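Side-chain contacts in thioredoxin reductase (Streptomyces clavuligerus, PDB 4NTD), which catalyses, as the FAD-dependent enzyme HlmI, formation of the disulfide bond in the natural product holomycin: residues L190-S195 / R218-I223; N44-L49 / R54-V59. All blocks are in the same frame, centred on the assembly; numbering follows the deposited sequence. Where two conformers were deposited one is given.

Interaction 1 (L190-S195 / R218-I223); sequences LLRQWS and RQVPVI. With GSH (glutathione), chain B.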
ATOM      1  N   LEU A 190      -4.860 -15.846  17.992  1.00 17.61           N
ATOM      2  CA  LEU A 190      -4.037 -15.498  16.832  1.00 17.35           C
ATOM      3  C   LEU A 190      -2.606 -16.030  16.972  1.00 16.82           C
ATOM      4  O   LEU A 190      -2.058 -16.610  16.034  1.00 17.05           O
ATOM      5  CB  LEU A 190      -4.030 -13.976  16.632  1.00 17.43           C
ATOM      6  CG  LEU A 190      -3.139 -13.366  15.545  1.00 19.58           C
ATOM      7  CD1 LEU A 190      -3.454 -13.942  14.173  1.00 21.62           C
ATOM      8  CD2 LEU A 190      -3.307 -11.854  15.544  1.00 22.03           C
ATOM      9  N   LEU A 191      -2.014 -15.848  18.152  1.00 17.58           N
ATOM     10  CA  LEU A 191      -0.635 -16.281  18.400  1.00 17.64           C
ATOM     11  C   LEU A 191      -0.443 -17.801  18.357  1.00 17.56           C
ATOM     12  O   LEU A 191       0.671 -18.277  18.125  1.00 17.60           O
ATOM     13  CB  LEU A 191      -0.122 -15.716  19.728  1.00 18.41           C
ATOM     14  CG  LEU A 191       0.238 -14.230  19.670  1.00 20.10           C
ATOM     15  CD1 LEU A 191       0.282 -13.622  21.063  1.00 22.38           C
ATOM     16  CD2 LEU A 191       1.572 -14.026  18.964  1.00 20.01           C
ATOM     17  N   ARG A 192      -1.522 -18.560  18.557  1.00 18.30           N
ATOM     18  CA  ARG A 192      -1.464 -20.024  18.431  1.00 19.43           C
ATOM     19  C   ARG A 192      -1.093 -20.491  17.022  1.00 18.83           C
ATOM     20  O   ARG A 192      -0.698 -21.641  16.835  1.00 20.29           O
ATOM     21  CB  ARG A 192      -2.783 -20.680  18.865  1.00 20.39           C
ATOM     22  CG  ARG A 192      -2.846 -21.012  20.345  1.00 22.02           C
ATOM     23  CD  ARG A 192      -1.960 -22.199  20.711  1.00 22.79           C
ATOM     24  NE  ARG A 192      -2.550 -23.497  20.364  1.00 23.68           N
ATOM     25  CZ  ARG A 192      -2.196 -24.274  19.336  1.00 23.71           C
ATOM     26  NH1 ARG A 192      -1.240 -23.917  18.480  1.00 24.05           N
ATOM     27  NH2 ARG A 192      -2.819 -25.434  19.157  1.00 27.65           N
ATOM     28  N   GLN A 193      -1.227 -19.604  16.038  1.00 18.41           N
ATOM     29  CA  GLN A 193      -0.765 -19.885  14.682  1.00 18.82           C
ATOM     30  C   GLN A 193       0.772 -19.968  14.597  1.00 18.46           C
ATOM     31  O   GLN A 193       1.305 -20.592  13.679  1.00 20.30           O
ATOM     32  CB  GLN A 193      -1.327 -18.831  13.714  1.00 19.47           C
ATOM     33  CG  GLN A 193      -0.909 -18.970  12.256  1.00 19.65           C
ATOM     34  CD  GLN A 193      -1.202 -20.340  11.667  1.00 20.42           C
ATOM     35  OE1 GLN A 193      -2.097 -21.052  12.124  1.00 21.08           O
ATOM     36  NE2 GLN A 193      -0.450 -20.710  10.637  1.00 20.07           N
ATOM     37  N   TRP A 194       1.474 -19.363  15.559  1.00 17.64           N
ATOM     38  CA  TRP A 194       2.944 -19.369  15.581  1.00 17.65           C
ATOM     39  C   TRP A 194       3.588 -20.307  16.615  1.00 18.01           C
ATOM     40  O   TRP A 194       4.771 -20.626  16.498  1.00 18.91           O
ATOM     41  CB  TRP A 194       3.470 -17.947  15.796  1.00 16.98           C
ATOM     42  CG  TRP A 194       3.392 -17.075  14.576  1.00 16.48           C
ATOM     43  CD1 TRP A 194       4.356 -16.919  13.622  1.00 16.63           C
ATOM     44  CD2 TRP A 194       2.300 -16.235  14.185  1.00 16.22           C
ATOM     45  NE1 TRP A 194       3.933 -16.030  12.662  1.00 16.51           N
ATOM     46  CE2 TRP A 194       2.673 -15.597  12.982  1.00 15.88           C
ATOM     47  CE3 TRP A 194       1.040 -15.961  14.732  1.00 16.31           C
ATOM     48  CZ2 TRP A 194       1.833 -14.697  12.319  1.00 16.40           C
ATOM     49  CZ3 TRP A 194       0.204 -15.070  14.070  1.00 16.41           C
ATOM     50  CH2 TRP A 194       0.605 -14.449  12.875  1.00 16.24           C
ATOM     51  N   SER A 195       2.833 -20.735  17.627  1.00 18.30           N
ATOM     52  CA  SER A 195       3.361 -21.656  18.642  1.00 18.53           C
ATOM     53  C   SER A 195       2.249 -22.484  19.269  1.00 18.70           C
ATOM     54  O   SER A 195       1.124 -22.008  19.392  1.00 19.10           O
ATOM     55  CB  SER A 195       4.086 -20.878  19.744  1.00 18.61           C
ATOM     56  OG  SER A 195       4.632 -21.751  20.719  1.00 18.98           O
ATOM     57  N   ARG A 218      -8.532 -24.337  21.394  1.00 22.46           N
ATOM     58  CA  ARG A 218      -7.201 -24.108  20.814  1.00 23.28           C
ATOM     59  C   ARG A 218      -6.071 -24.369  21.813  1.00 22.40           C
ATOM     60  O   ARG A 218      -4.908 -24.082  21.529  1.00 22.13           O
ATOM     61  CB  ARG A 218      -7.096 -22.693  20.232  1.00 26.44           C
ATOM     62  CG  ARG A 218      -7.939 -22.461  18.986  1.00 28.54           C
ATOM     63  CD  ARG A 218      -7.501 -23.337  17.817  1.00 29.62           C
ATOM     64  NE  ARG A 218      -6.252 -22.880  17.204  1.00 29.65           N
ATOM     65  CZ  ARG A 218      -5.293 -23.669  16.713  1.00 27.82           C
ATOM     66  NH1 ARG A 218      -5.384 -24.997  16.772  1.00 30.27           N
ATOM     67  NH2 ARG A 218      -4.212 -23.119  16.170  1.00 30.34           N
ATOM     68  N   GLN A 219      -6.423 -24.916  22.974  1.00 22.63           N
ATOM     69  CA  GLN A 219      -5.454 -25.380  23.963  1.00 23.23           C
ATOM     70  C   GLN A 219      -4.495 -24.266  24.404  1.00 20.50           C
ATOM     71  O   GLN A 219      -3.273 -24.416  24.379  1.00 21.33           O
ATOM     72  CB  GLN A 219      -4.746 -26.644  23.447  1.00 27.37           C
ATOM     73  CG  GLN A 219      -5.753 -27.760  23.172  1.00 33.86           C
ATOM     74  CD  GLN A 219      -5.139 -29.069  22.704  1.00 39.73           C
ATOM     75  OE1 GLN A 219      -4.209 -29.081  21.899  1.00 44.31           O
ATOM     76  NE2 GLN A 219      -5.681 -30.187  23.191  1.00 45.38           N
ATOM     77  N   VAL A 220      -5.098 -23.146  24.802  1.00 18.83           N
ATOM     78  CA  VAL A 220      -4.405 -22.012  25.409  1.00 17.80           C
ATOM     79  C   VAL A 220      -4.774 -21.993  26.892  1.00 17.87           C
ATOM     80  O   VAL A 220      -5.899 -21.628  27.239  1.00 18.10           O
ATOM     81  CB  VAL A 220      -4.858 -20.680  24.766  1.00 18.59           C
ATOM     82  CG1 VAL A 220      -4.268 -19.472  25.490  1.00 18.45           C
ATOM     83  CG2 VAL A 220      -4.492 -20.653  23.290  1.00 19.74           C
ATOM     84  N   PRO A 221      -3.838 -22.392  27.776  1.00 18.10           N
ATOM     85  CA  PRO A 221      -4.150 -22.301  29.202  1.00 18.56           C
ATOM     86  C   PRO A 221      -4.425 -20.871  29.657  1.00 18.53           C
ATOM     87  O   PRO A 221      -3.817 -19.931  29.138  1.00 19.27           O
ATOM     88  CB  PRO A 221      -2.884 -22.837  29.879  1.00 19.85           C
ATOM     89  CG  PRO A 221      -2.251 -23.717  28.864  1.00 20.37           C
ATOM     90  CD  PRO A 221      -2.558 -23.085  27.539  1.00 19.27           C
ATOM     91  N   VAL A 222      -5.345 -20.717  30.606  1.00 18.30           N
ATOM     92  CA  VAL A 222      -5.625 -19.420  31.208  1.00 18.71           C
ATOM     93  C   VAL A 222      -5.190 -19.468  32.666  1.00 18.62           C
ATOM     94  O   VAL A 222      -5.753 -20.218  33.462  1.00 20.35           O
ATOM     95  CB  VAL A 222      -7.116 -19.043  31.126  1.00 18.82           C
ATOM     96  CG1 VAL A 222      -7.344 -17.628  31.646  1.00 20.77           C
ATOM     97  CG2 VAL A 222      -7.628 -19.168  29.698  1.00 18.95           C
ATOM     98  N   ILE A 223      -4.181 -18.672  33.001  1.00 16.17           N
ATOM     99  CA  ILE A 223      -3.657 -18.616  34.357  1.00 20.52           C
ATOM    100  C   ILE A 223      -4.277 -17.418  35.070  1.00 20.98           C
ATOM    101  O   ILE A 223      -4.219 -16.291  34.574  1.00 21.20           O
ATOM    102  CB  ILE A 223      -2.115 -18.554  34.351  1.00 25.54           C
ATOM    103  CG1 ILE A 223      -1.571 -19.842  33.714  1.00 30.55           C
ATOM    104  CG2 ILE A 223      -1.571 -18.366  35.764  1.00 26.40           C
ATOM    105  CD1 ILE A 223      -0.066 -19.947  33.656  1.00 35.85           C
TER
HETATM  106  N1  GSH B 401      -5.787  -5.422  14.145  0.50 39.28           N
HETATM  107  CA1 GSH B 401      -6.080  -6.807  14.521  0.50 27.52           C
HETATM  108  C1  GSH B 401      -7.609  -6.937  14.671  0.50 37.43           C
HETATM  109  O11 GSH B 401      -8.094  -6.570  15.770  0.50 38.41           O
HETATM  110  O12 GSH B 401      -8.258  -7.398  13.698  0.50 44.58           O
HETATM  111  CB1 GSH B 401      -5.495  -7.161  15.866  0.50 32.71           C
HETATM  112  CG1 GSH B 401      -4.529  -8.343  15.790  0.50 34.20           C
HETATM  113  CD1 GSH B 401      -3.279  -7.909  15.030  0.50 35.40           C
HETATM  114  OE1 GSH B 401      -3.093  -8.233  13.859  0.50 39.91           O
HETATM  115  N2  GSH B 401      -2.391  -7.268  15.794  0.50 32.87           N
HETATM  116  CA2 GSH B 401      -1.126  -6.735  15.277  0.50 32.56           C
HETATM  117  C2  GSH B 401      -1.416  -5.417  14.693  0.50 31.67           C
HETATM  118  O2  GSH B 401      -2.465  -4.795  14.870  0.50 38.09           O
HETATM  119  CB2 GSH B 401      -0.674  -7.362  13.957  0.50 15.35           C
HETATM  120  SG2 GSH B 401       1.035  -8.002  13.742  0.50 22.85           S
HETATM  121  N3  GSH B 401      -0.445  -5.124  13.849  0.50 24.78           N
HETATM  122  CA3 GSH B 401      -0.559  -4.028  12.985  0.50 20.69           C
HETATM  123  C3  GSH B 401       0.484  -2.892  13.157  0.50 24.32           C
HETATM  124  O31 GSH B 401       1.598  -3.097  13.920  0.50 21.66           O
HETATM  125  O32 GSH B 401       0.329  -1.768  12.523  0.50 19.57           O

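Interaction 2 (N44-L49 / R54-V59); sequences NAALVL and RRVVLV. With FAD (flavin-adenine dinucleotide), chain C.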
ATOM      1  N   ASN A  44       6.973   8.105   1.346  1.00 13.38           N
ATOM      2  CA  ASN A  44       6.581   7.663   0.005  1.00 12.87           C
ATOM      3  C   ASN A  44       5.641   8.674  -0.665  1.00 14.03           C
ATOM      4  O   ASN A  44       5.667   8.824  -1.888  1.00 14.49           O
ATOM      5  CB  ASN A  44       5.998   6.242   0.002  1.00 13.02           C
ATOM      6  CG  ASN A  44       6.383   5.452  -1.247  1.00 13.38           C
ATOM      7  OD1 ASN A  44       6.771   4.286  -1.164  1.00 13.40           O
ATOM      8  ND2 ASN A  44       6.286   6.089  -2.411  1.00 13.99           N
ATOM      9  N   ALA A  45       4.831   9.379   0.125  1.00 14.24           N
ATOM     10  CA  ALA A  45       4.030  10.481  -0.412  1.00 14.48           C
ATOM     11  C   ALA A  45       4.942  11.575  -0.976  1.00 14.23           C
ATOM     12  O   ALA A  45       4.758  12.024  -2.108  1.00 15.48           O
ATOM     13  CB  ALA A  45       3.105  11.053   0.655  1.00 14.30           C
ATOM     14  N   ALA A  46       5.933  11.983  -0.187  1.00 13.93           N
ATOM     15  CA  ALA A  46       6.884  13.017  -0.604  1.00 14.31           C
ATOM     16  C   ALA A  46       7.706  12.605  -1.827  1.00 14.45           C
ATOM     17  O   ALA A  46       7.994  13.435  -2.691  1.00 15.20           O
ATOM     18  CB  ALA A  46       7.810  13.383   0.549  1.00 14.97           C
ATOM     19  N   LEU A  47       8.081  11.328  -1.893  1.00 13.88           N
ATOM     20  CA  LEU A  47       8.876  10.812  -3.008  1.00 14.24           C
ATOM     21  C   LEU A  47       8.149  11.006  -4.339  1.00 13.58           C
ATOM     22  O   LEU A  47       8.717  11.541  -5.295  1.00 14.76           O
ATOM     23  CB  LEU A  47       9.205   9.330  -2.788  1.00 14.50           C
ATOM     24  CG  LEU A  47       9.971   8.594  -3.894  1.00 15.82           C
ATOM     25  CD1 LEU A  47      11.258   9.320  -4.253  1.00 16.43           C
ATOM     26  CD2 LEU A  47      10.263   7.163  -3.472  1.00 16.97           C
ATOM     27  N   VAL A  48       6.889  10.586  -4.392  1.00 13.00           N
ATOM     28  CA  VAL A  48       6.091  10.698  -5.616  1.00 13.43           C
ATOM     29  C   VAL A  48       5.797  12.171  -5.940  1.00 13.90           C
ATOM     30  O   VAL A  48       5.882  12.583  -7.099  1.00 15.01           O
ATOM     31  CB  VAL A  48       4.793   9.863  -5.514  1.00 14.49           C
ATOM     32  CG1 VAL A  48       3.882  10.103  -6.712  1.00 14.69           C
ATOM     33  CG2 VAL A  48       5.132   8.381  -5.395  1.00 15.37           C
ATOM     34  N   LEU A  49       5.480  12.963  -4.918  1.00 14.31           N
ATOM     35  CA  LEU A  49       5.182  14.386  -5.115  1.00 15.06           C
ATOM     36  C   LEU A  49       6.388  15.190  -5.606  1.00 15.21           C
ATOM     37  O   LEU A  49       6.245  16.045  -6.482  1.00 16.34           O
ATOM     38  CB  LEU A  49       4.622  15.009  -3.832  1.00 15.32           C
ATOM     39  CG  LEU A  49       3.217  14.542  -3.443  1.00 16.37           C
ATOM     40  CD1 LEU A  49       2.914  14.906  -1.997  1.00 17.35           C
ATOM     41  CD2 LEU A  49       2.168  15.123  -4.382  1.00 17.38           C
ATOM     42  N   ARG A  54       6.510  18.938  -7.577  1.00 17.29           N
ATOM     43  CA  ARG A  54       5.811  19.750  -6.588  1.00 17.60           C
ATOM     44  C   ARG A  54       6.815  20.114  -5.504  1.00 18.47           C
ATOM     45  O   ARG A  54       7.687  19.308  -5.168  1.00 19.00           O
ATOM     46  CB  ARG A  54       4.634  18.992  -5.974  1.00 17.32           C
ATOM     47  CG  ARG A  54       3.561  18.582  -6.970  1.00 18.47           C
ATOM     48  CD  ARG A  54       2.878  19.785  -7.602  1.00 18.63           C
ATOM     49  NE  ARG A  54       1.803  19.377  -8.502  1.00 18.57           N
ATOM     50  CZ  ARG A  54       1.059  20.207  -9.230  1.00 18.81           C
ATOM     51  NH1 ARG A  54       1.255  21.522  -9.183  1.00 19.28           N
ATOM     52  NH2 ARG A  54       0.109  19.713 -10.017  1.00 19.90           N
ATOM     53  N   ARG A  55       6.697  21.328  -4.971  1.00 18.62           N
ATOM     54  CA  ARG A  55       7.571  21.782  -3.897  0.50 18.67           C
ATOM     55  C   ARG A  55       7.052  21.253  -2.561  1.00 18.14           C
ATOM     56  O   ARG A  55       5.970  21.637  -2.108  1.00 18.06           O
ATOM     57  CB  ARG A  55       7.673  23.307  -3.907  0.50 22.10           C
ATOM     58  CG  ARG A  55       8.246  23.828  -5.216  0.50 27.81           C
ATOM     59  CD  ARG A  55       9.444  22.988  -5.627  0.50 36.82           C
ATOM     60  NE  ARG A  55       9.476  22.711  -7.062  0.50 40.45           N
ATOM     61  CZ  ARG A  55      10.095  21.665  -7.599  0.50 41.54           C
ATOM     62  NH1 ARG A  55      10.724  20.800  -6.818  0.50 46.09           N
ATOM     63  NH2 ARG A  55      10.082  21.477  -8.910  0.50 44.65           N
ATOM     64  N   VAL A  56       7.833  20.364  -1.949  1.00 16.99           N
ATOM     65  CA  VAL A  56       7.435  19.651  -0.738  1.00 17.13           C
ATOM     66  C   VAL A  56       8.343  20.001   0.435  1.00 17.54           C
ATOM     67  O   VAL A  56       9.564  20.039   0.291  1.00 18.13           O
ATOM     68  CB  VAL A  56       7.495  18.124  -0.963  1.00 17.83           C
ATOM     69  CG1 VAL A  56       7.116  17.360   0.302  1.00 18.99           C
ATOM     70  CG2 VAL A  56       6.590  17.723  -2.120  1.00 17.51           C
ATOM     71  N   VAL A  57       7.732  20.249   1.592  1.00 17.60           N
ATOM     72  CA  VAL A  57       8.454  20.351   2.857  1.00 17.59           C
ATOM     73  C   VAL A  57       7.914  19.271   3.791  1.00 16.70           C
ATOM     74  O   VAL A  57       6.703  19.154   3.970  1.00 17.39           O
ATOM     75  CB  VAL A  57       8.281  21.736   3.515  1.00 18.51           C
ATOM     76  CG1 VAL A  57       9.002  21.788   4.859  1.00 19.32           C
ATOM     77  CG2 VAL A  57       8.792  22.835   2.594  1.00 19.23           C
ATOM     78  N   LEU A  58       8.812  18.472   4.361  1.00 16.31           N
ATOM     79  CA  LEU A  58       8.435  17.498   5.381  1.00 16.65           C
ATOM     80  C   LEU A  58       8.819  18.032   6.750  1.00 16.82           C
ATOM     81  O   LEU A  58       9.919  18.556   6.924  1.00 17.57           O
ATOM     82  CB  LEU A  58       9.137  16.160   5.160  1.00 17.34           C
ATOM     83  CG  LEU A  58       8.844  15.441   3.843  1.00 17.42           C
ATOM     84  CD1 LEU A  58       9.903  15.757   2.796  1.00 18.35           C
ATOM     85  CD2 LEU A  58       8.728  13.942   4.077  1.00 19.18           C
ATOM     86  N   VAL A  59       7.905  17.902   7.709  1.00 16.53           N
ATOM     87  CA  VAL A  59       8.189  18.211   9.109  1.00 16.68           C
ATOM     88  C   VAL A  59       7.982  16.927   9.908  1.00 16.49           C
ATOM     89  O   VAL A  59       6.895  16.346   9.880  1.00 17.15           O
ATOM     90  CB  VAL A  59       7.273  19.325   9.657  1.00 17.27           C
ATOM     91  CG1 VAL A  59       7.706  19.729  11.061  1.00 17.26           C
ATOM     92  CG2 VAL A  59       7.281  20.537   8.733  1.00 18.66           C
TER
HETATM   93  PA  FAD C 402       5.387   6.116  11.713  1.00 15.00           P
HETATM   94  O1A FAD C 402       6.375   5.186  11.061  1.00 15.51           O
HETATM   95  O2A FAD C 402       5.118   5.955  13.185  1.00 15.68           O
HETATM   96  O5B FAD C 402       5.881   7.619  11.454  1.00 14.28           O
HETATM   97  C5B FAD C 402       5.131   8.720  11.951  1.00 14.99           C
HETATM   98  C4B FAD C 402       6.068   9.909  12.079  1.00 15.94           C
HETATM   99  O4B FAD C 402       5.307  11.086  12.337  1.00 15.80           O
HETATM  100  C3B FAD C 402       7.053   9.755  13.236  1.00 16.12           C
HETATM  101  O3B FAD C 402       8.404   9.836  12.763  1.00 16.75           O
HETATM  102  C2B FAD C 402       6.719  10.896  14.183  1.00 17.19           C
HETATM  103  O2B FAD C 402       7.884  11.458  14.795  1.00 18.74           O
HETATM  104  C1B FAD C 402       6.029  11.893  13.267  1.00 16.35           C
HETATM  105  N9A FAD C 402       5.088  12.839  13.907  1.00 15.52           N
HETATM  106  C8A FAD C 402       4.027  12.531  14.674  1.00 16.31           C
HETATM  107  N7A FAD C 402       3.377  13.656  15.059  1.00 17.06           N
HETATM  108  C5A FAD C 402       4.027  14.705  14.525  1.00 16.00           C
HETATM  109  C6A FAD C 402       3.872  16.174  14.529  1.00 16.59           C
HETATM  110  N6A FAD C 402       2.861  16.751  15.216  1.00 18.15           N
HETATM  111  N1A FAD C 402       4.773  16.909  13.835  1.00 17.33           N
HETATM  112  C2A FAD C 402       5.789  16.343  13.149  1.00 17.00           C
HETATM  113  N3A FAD C 402       5.982  15.010  13.101  1.00 15.81           N
HETATM  114  C4A FAD C 402       5.150  14.160  13.756  1.00 15.81           C
HETATM  115  N1  FAD C 402       5.659  -3.072  10.734  1.00 14.43           N
HETATM  116  C2  FAD C 402       6.233  -3.849   9.787  1.00 15.08           C
HETATM  117  O2  FAD C 402       5.796  -3.768   8.621  1.00 15.49           O
HETATM  118  N3  FAD C 402       7.244  -4.695  10.058  1.00 15.23           N
HETATM  119  C4  FAD C 402       7.758  -4.818  11.294  1.00 14.87           C
HETATM  120  O4  FAD C 402       8.693  -5.615  11.517  1.00 15.70           O
HETATM  121  C4X FAD C 402       7.194  -3.994  12.389  1.00 14.41           C
HETATM  122  N5  FAD C 402       7.646  -4.051  13.667  1.00 15.28           N
HETATM  123  C5X FAD C 402       7.080  -3.281  14.635  1.00 15.23           C
HETATM  124  C6  FAD C 402       7.563  -3.359  15.938  1.00 16.61           C
HETATM  125  C7  FAD C 402       7.010  -2.585  16.954  1.00 17.26           C
HETATM  126  C7M FAD C 402       7.549  -2.686  18.360  1.00 19.32           C
HETATM  127  C8  FAD C 402       5.889  -1.660  16.647  1.00 17.06           C
HETATM  128  C8M FAD C 402       5.268  -0.820  17.732  1.00 17.99           C
HETATM  129  C9  FAD C 402       5.399  -1.577  15.348  1.00 16.39           C
HETATM  130  C9A FAD C 402       5.950  -2.354  14.324  1.00 15.47           C
HETATM  131  N10 FAD C 402       5.471  -2.285  12.990  1.00 14.78           N
HETATM  132  C10 FAD C 402       6.082  -3.094  12.017  1.00 14.18           C
HETATM  133  C1' FAD C 402       4.377  -1.400  12.571  1.00 14.35           C
HETATM  134  C2' FAD C 402       4.967  -0.063  12.122  1.00 14.27           C
HETATM  135  O2' FAD C 402       5.402   0.671  13.276  1.00 15.90           O
HETATM  136  C3' FAD C 402       3.954   0.775  11.344  1.00 14.36           C
HETATM  137  O3' FAD C 402       3.465   0.015  10.233  1.00 15.21           O
HETATM  138  C4' FAD C 402       4.539   2.083  10.808  1.00 14.35           C
HETATM  139  O4' FAD C 402       5.258   2.787  11.826  1.00 16.05           O
HETATM  140  C5' FAD C 402       3.450   3.007  10.279  1.00 14.20           C
HETATM  141  O5' FAD C 402       4.055   4.010   9.467  1.00 13.88           O
HETATM  142  P   FAD C 402       3.547   5.533   9.498  1.00 14.54           P
HETATM  143  O1P FAD C 402       2.044   5.547   9.502  1.00 15.26           O
HETATM  144  O2P FAD C 402       4.318   6.278   8.436  1.00 14.88           O
HETATM  145  O3P FAD C 402       3.949   6.074  10.974  1.00 14.88           O

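Interaction 1 (L190-S195 / R218-I223)
Arg218, just past the end of helix 209-217, meets Arg192 with both its backbone and its side chain. Its carbonyl O accepts a hydrogen bond from Arg192 NE at 2.7 Å, with an N-H...O angle of 158°; the donor lies nearly along the C=O axis, and the oxygen sits at the edge of the guanidinium, in its plane. Farther out, the Arg218 guanidinium lies over one face of that of Arg192, the planes 35° apart, and Arg218 NH2 stands over the outer part of that face. Arg218 NH1 comes within 3.5 Å of Arg192 NH2, a like-charge approach whose cost the carbonyl at the helix end would probably offset in part. Bends at its second and third torsions fold Arg192 back, letting NH1 also donate to Ser195 O at 3.2 Å from above that carbonyl plane, so the guanidinium is gripped from two directions. An alanine here would remove both donors and is likely to leave the carbonyl oxygens of Arg218 and Ser195 without this mate and open a gap beside Val220 CG2. Gln219, with positive phi, is the C-prime residue of the Schellman motif ending helix 209-217. Val220 N closes this turn on Leu215 O, while its CG2 packs 3.4 Å from Arg192 CG, the two chains running alongside one another in opposite senses. Beyond Pro221, Ile223 bonds through its backbone to Leu200 and Arg202, adding strand 222-223 to strand 198-201. Across the dimer, Gln193 NE2 and Trp194 NE1 donate to Ala52 O and Arg51 O of the second subunit. The contact sets Arg192, in the segment that begins on helix 184-191, against the Schellman end of helix 209-217, at the margin of a parallel, Rossmann-like sheet consistent with the pyridine nucleotide domain of thioredoxin reductase relatives.

Interaction 2 (N44-L49 / R54-V59)
Ala46 faces Val56 where helix 44-49 runs nearly antiparallel to strand 56-59, at 167° with the short axes 9.3 Å apart. Together they form the second half of the beta-alpha-beta unit of a Rossmann-type FAD-binding fold, strand 31-36, helix 40-51 and strand 56-60. The side chains that meet in the buried core are apolar. The lone methyl of Ala46 meets the forked end of Leu58, CB standing 3.7 Å from Leu58 CD2 and only slightly farther from CD1; Val94 of helix 83-96 touches both residues. Val56 spreads its two methyls along the helix: with CG1 anti to the backbone N (chi1 179°), that branch reaches Ala46 CB at 4.0 Å, while CG2 reaches Leu49 CB at 3.8 Å. Arg54 brings only the base of its side chain to the contact, CB and CG lying against Leu49 O. Its guanidinium turns away to helix 305-338, where NE bonds Asn320 OD1 and NH1 makes a salt bridge with Asp327. At the far end of the strand, Val59 O lies 3.5 Å from C2A of the FAD adenine. The connecting turn is closed by Arg54 N, which donates to Leu49 O at 3.1 Å, tilted 22° from the carbonyl plane.

In the fold
From the N terminus, interaction 2 comes first: four residues separate its segments, so it closes the tight turn from helix 40-51 into strand 56-60 of the sheet next to FAD. Interaction 1 follows in series, neither enclosing nor crossing it. Its loop of 22 residues includes strand 198-201 and helix 209-217, and it joins segment 190-195, which begins on helix 184-191, to the entry of edge strand 222-223 in the second parallel sheet. Their centres are 44 Å apart, on opposite sides of the chain's centre. The dimer brings the two contacts together across the subunit boundary: Arg54 of interaction 2 packs on Gln193 of the second subunit, a residue of that chain's 190-195 segment.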